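Local coordinates for protein bifunctional endomannanase/endoglucanase (Caldanaerobius polysaccharolyticus, PDB 3W0K) that probably hydrolyses beta-linked glucans and mannans from within the chain, as a family 5 glycoside hydrolase built on a beta/alpha barrel, at residues A[85-89]-A[97-102]. Sequence-based numbering, arbitrary orientation.
Sequences RAPGY and ERDNLW
Glu97 reaches across to 85-89 and gives each of its oxygens a different task, a compact example of one carboxylate tying a buried loop together. Its CB lies over the backbone of Gly88, and CG packs on Tyr89 N at 3.6 Å. A bend at chi2 (-59°) then lets the two oxygens part between Gly88 N and the Arg85 guanidinium. OE1 accepts from Gly88 N at 3.0 Å, met from above the carboxylate plane, and also bonds Tyr45 OH. OE2 turns its anti lone pair to Arg85 NH1, 2.8 Å away and nearly in the guanidinium plane; the two flat groups are almost coplanar.

Gly88 belongs to a type II turn running from Ala86 to Tyr89, and its positive phi (85°) suits glycine. Its O accepts an almost straight bond from Leu101 N (2.9 Å), while a water lies within hydrogen-bonding distance of both that O and Asn100 OD1, the acceptor of an Asx turn to Trp102 N. Farther along, the indole edge of Trp102 meets the face of Tyr89, with Trp102 NE1 3.4 Å from Tyr89 CD1 and the planes at 67°; Tyr89 OH bonds Glu137 O.

Both segments lie between barrel strand 78-83 and helix 105-121. Paired with Arg85 and receiving the N-H of Gly88, with Tyr45 OH as a further partner of OE1, Glu97 is probably held as a carboxylate, fixing the turn against the chain that leads into the helix.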
loop_
_atom_site.group_PDB
_atom_site.type_symbol
_atom_site.label_atom_id
_atom_site.label_comp_id
_atom_site.label_asym_id
_atom_site.label_seq_id
_atom_site.Cartn_x
_atom_site.Cartn_y
_atom_site.Cartn_z
ATOM N N ARG A 85 9.669 4.874 1.136
ATOM C CA ARG A 85 11.119 4.831 1.222
ATOM C C ARG A 85 11.306 5.462 2.594
ATOM O O ARG A 85 10.898 6.607 2.827
ATOM C CB ARG A 85 11.833 5.660 0.148
ATOM C CG ARG A 85 13.359 5.670 0.360
ATOM C CD ARG A 85 14.128 6.301 -0.792
ATOM N NE ARG A 85 14.067 5.488 -2.004
ATOM C CZ ARG A 85 14.868 4.463 -2.280
ATOM N NH1 ARG A 85 15.821 4.094 -1.429
ATOM N NH2 ARG A 85 14.706 3.794 -3.416
ATOM N N ALA A 86 11.781 4.648 3.526
ATOM C CA ALA A 86 12.017 5.065 4.902
ATOM C C ALA A 86 13.514 5.057 5.157
ATOM O O ALA A 86 14.276 4.529 4.350
ATOM C CB ALA A 86 11.325 4.084 5.853
ATOM N N PRO A 87 13.965 5.695 6.251
ATOM C CA PRO A 87 15.402 5.696 6.540
ATOM C C PRO A 87 15.936 4.265 6.558
ATOM O O PRO A 87 15.520 3.442 7.383
ATOM C CB PRO A 87 15.459 6.321 7.930
ATOM C CG PRO A 87 14.371 7.339 7.862
ATOM C CD PRO A 87 13.242 6.590 7.176
ATOM N N GLY A 88 16.811 3.960 5.606
ATOM C CA GLY A 88 17.396 2.635 5.529
ATOM C C GLY A 88 16.616 1.563 4.790
ATOM O O GLY A 88 16.999 0.394 4.848
ATOM N N TYR A 89 15.525 1.923 4.115
ATOM C CA TYR A 89 14.765 0.914 3.374
ATOM C C TYR A 89 13.706 1.363 2.383
ATOM O O TYR A 89 12.915 2.259 2.648
ATOM C CB TYR A 89 14.073 -0.084 4.321
ATOM C CG TYR A 89 13.348 -1.199 3.578
ATOM C CD1 TYR A 89 14.067 -2.175 2.892
ATOM C CD2 TYR A 89 11.952 -1.248 3.517
ATOM C CE1 TYR A 89 13.424 -3.171 2.163
ATOM C CE2 TYR A 89 11.295 -2.244 2.785
ATOM C CZ TYR A 89 12.041 -3.202 2.113
ATOM O OH TYR A 89 11.422 -4.207 1.401
ATOM N N GLU A 97 19.934 3.399 -0.554
ATOM C CA GLU A 97 20.036 3.778 0.853
ATOM C C GLU A 97 21.459 3.587 1.348
ATOM O O GLU A 97 22.193 2.729 0.852
ATOM C CB GLU A 97 19.103 2.925 1.717
ATOM C CG GLU A 97 17.622 3.216 1.529
ATOM C CD GLU A 97 17.271 4.658 1.840
ATOM O OE1 GLU A 97 17.637 5.150 2.928
ATOM O OE2 GLU A 97 16.650 5.312 0.985
ATOM N N ARG A 98 21.851 4.403 2.321
ATOM C CA ARG A 98 23.179 4.299 2.917
ATOM C C ARG A 98 23.140 3.210 3.987
ATOM O O ARG A 98 24.015 2.344 4.048
ATOM C CB ARG A 98 23.569 5.625 3.580
ATOM C CG ARG A 98 24.943 5.615 4.238
ATOM C CD ARG A 98 25.156 6.841 5.119
ATOM N NE ARG A 98 24.310 6.801 6.310
ATOM C CZ ARG A 98 24.168 7.801 7.175
ATOM N NH1 ARG A 98 24.816 8.946 6.992
ATOM N NH2 ARG A 98 23.381 7.650 8.231
ATOM N N ASP A 99 22.087 3.245 4.797
ATOM C CA ASP A 99 21.901 2.314 5.903
ATOM C C ASP A 99 20.905 1.198 5.622
ATOM O O ASP A 99 20.210 1.207 4.606
ATOM C CB ASP A 99 21.400 3.078 7.132
ATOM C CG ASP A 99 22.265 4.270 7.477
ATOM O OD1 ASP A 99 23.486 4.215 7.233
ATOM O OD2 ASP A 99 21.718 5.259 8.006
ATOM N N ASN A 100 20.845 0.253 6.558
ATOM C CA ASN A 100 19.918 -0.870 6.502
ATOM C C ASN A 100 19.033 -0.785 7.742
ATOM O O ASN A 100 19.463 -1.096 8.854
ATOM C CB ASN A 100 20.659 -2.209 6.495
ATOM C CG ASN A 100 19.712 -3.394 6.597
ATOM O OD1 ASN A 100 18.498 -3.250 6.430
ATOM N ND2 ASN A 100 20.256 -4.566 6.898
ATOM N N LEU A 101 17.785 -0.390 7.526
ATOM C CA LEU A 101 16.808 -0.234 8.596
ATOM C C LEU A 101 16.637 -1.457 9.491
ATOM O O LEU A 101 16.406 -1.329 10.689
ATOM C CB LEU A 101 15.447 0.120 7.988
ATOM C CG LEU A 101 14.265 0.284 8.947
ATOM C CD1 LEU A 101 14.562 1.415 9.929
ATOM C CD2 LEU A 101 12.992 0.588 8.169
ATOM N N TRP A 102 16.786 -2.643 8.916
ATOM C CA TRP A 102 16.572 -3.860 9.679
ATOM C C TRP A 102 17.627 -4.209 10.708
ATOM O O TRP A 102 17.343 -4.957 11.635
ATOM C CB TRP A 102 16.300 -5.028 8.726
ATOM C CG TRP A 102 15.281 -4.629 7.711
ATOM C CD1 TRP A 102 15.483 -4.449 6.374
ATOM C CD2 TRP A 102 13.937 -4.202 7.975
ATOM N NE1 TRP A 102 14.360 -3.916 5.792
ATOM C CE2 TRP A 102 13.395 -3.755 6.750
ATOM C CE3 TRP A 102 13.145 -4.145 9.128
ATOM C CZ2 TRP A 102 12.092 -3.253 6.645
ATOM C CZ3 TRP A 102 11.849 -3.645 9.024
ATOM C CH2 TRP A 102 11.337 -3.206 7.792
HETATM O O HOH W 1 17.128 -2.369 4.189
#